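PDB 2P5Z: type VI secretion system component from Escherichia coli O6, which probably forms part of the type VI secretion apparatus, resembling the phage T4 tail proteins gp27 and gp5. Local coordinates for residues A[175-178]-A[179-183]. Residues are numbered along the deposited sequence; the frame is centred on the assembly and turned at random.
Sequences VSRL and LSEVG
R177 and E181, one turn apart on helix 171-182, run side by side. The arginine's CG stands anti to the backbone N (chi1 180°), and a bend at chi3 brings the guanidinium back beside the glutamate. E181 is modelled in two conformers, and in the one given here NH1 lies 3.4 Å from E181 OE1, a weak hydrogen bond within a salt bridge; the planes are 61° apart and OE2 sits in the guanidinium plane at its edge, details that stay doubtful. The arginine's stronger partner is E169, which pairs with NE, and E181 OE2 of this conformer pairs with R380 in turn. On the same turn R177 O takes two donors from one face of its carbonyl plane, E181 N at 2.9 Å and S180 OG at 3.1 Å. The hydroxyl gets there because chi1 of 79° sets OG between N and C of its own residue, folded back on the helix. These are the last turns of the helix, which closes in a Schellman motif with G183, at positive phi, as its C-prime residue and I184 N turned back to L179 O. On the side covered by helix 131-140, V175 and L179 lie side by side and touch through CG1 and CD1 at 3.8 Å; both pack on V135. L178 leans instead on V131 of that helix and on V164 of strand 161-166.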
# COMPACT_ATOMS: atom_id res chain seq x y z
N VAL A 175 -18.93 9.00 -3.83
CA VAL A 175 -19.79 9.75 -2.93
C VAL A 175 -19.03 10.25 -1.70
O VAL A 175 -19.13 11.43 -1.35
CB VAL A 175 -21.02 8.90 -2.53
CG1 VAL A 175 -21.68 9.44 -1.27
CG2 VAL A 175 -22.04 8.87 -3.69
N SER A 176 -18.22 9.37 -1.11
CA SER A 176 -17.49 9.70 0.11
C SER A 176 -16.45 10.77 -0.16
O SER A 176 -16.31 11.70 0.65
CB SER A 176 -16.84 8.45 0.71
OG SER A 176 -17.78 7.40 0.87
N ARG A 177 -15.76 10.66 -1.30
CA ARG A 177 -14.82 11.69 -1.74
C ARG A 177 -15.48 13.07 -1.88
O ARG A 177 -14.97 14.06 -1.35
CB ARG A 177 -14.15 11.30 -3.05
CG ARG A 177 -13.17 12.35 -3.53
CD ARG A 177 -12.26 11.88 -4.67
NE ARG A 177 -12.97 11.53 -5.91
CZ ARG A 177 -13.49 12.41 -6.77
NH1 ARG A 177 -13.42 13.72 -6.55
NH2 ARG A 177 -14.10 11.97 -7.87
N LEU A 178 -16.64 13.11 -2.55
CA LEU A 178 -17.34 14.38 -2.75
C LEU A 178 -17.77 15.00 -1.44
O LEU A 178 -17.57 16.21 -1.24
CB LEU A 178 -18.58 14.23 -3.65
CG LEU A 178 -18.54 13.85 -5.14
CD1 LEU A 178 -19.88 14.14 -5.74
CD2 LEU A 178 -17.45 14.55 -5.93
N LEU A 179 -18.36 14.19 -0.56
CA LEU A 179 -18.77 14.68 0.76
C LEU A 179 -17.57 15.13 1.59
O LEU A 179 -17.63 16.16 2.27
CB LEU A 179 -19.52 13.61 1.51
CG LEU A 179 -20.83 13.12 0.87
CD1 LEU A 179 -21.30 11.91 1.65
CD2 LEU A 179 -21.90 14.21 0.86
N SER A 180 -16.46 14.40 1.52
CA SER A 180 -15.32 14.74 2.37
C SER A 180 -14.58 16.00 1.93
O SER A 180 -14.11 16.76 2.79
CB SER A 180 -14.34 13.59 2.51
OG SER A 180 -13.51 13.51 1.37
N GLU A 181 -14.49 16.20 0.61
CA GLU A 181 -13.80 17.36 0.03
C GLU A 181 -14.46 18.66 0.47
O GLU A 181 -13.82 19.69 0.60
CB GLU A 181 -13.74 17.25 -1.50
CG GLU A 181 -12.46 16.62 -2.05
CD GLU A 181 -12.63 15.94 -3.41
OE1 GLU A 181 -13.73 15.97 -3.97
OE2 GLU A 181 -11.65 15.35 -3.90
N VAL A 182 -15.75 18.57 0.75
CA VAL A 182 -16.57 19.70 1.13
C VAL A 182 -16.93 19.60 2.63
O VAL A 182 -17.54 20.50 3.22
CB VAL A 182 -17.79 19.69 0.18
CG1 VAL A 182 -19.08 19.41 0.89
CG2 VAL A 182 -17.82 20.94 -0.69
N GLY A 183 -16.51 18.49 3.26
CA GLY A 183 -16.60 18.34 4.70
C GLY A 183 -17.97 17.99 5.25
O GLY A 183 -18.28 18.31 6.40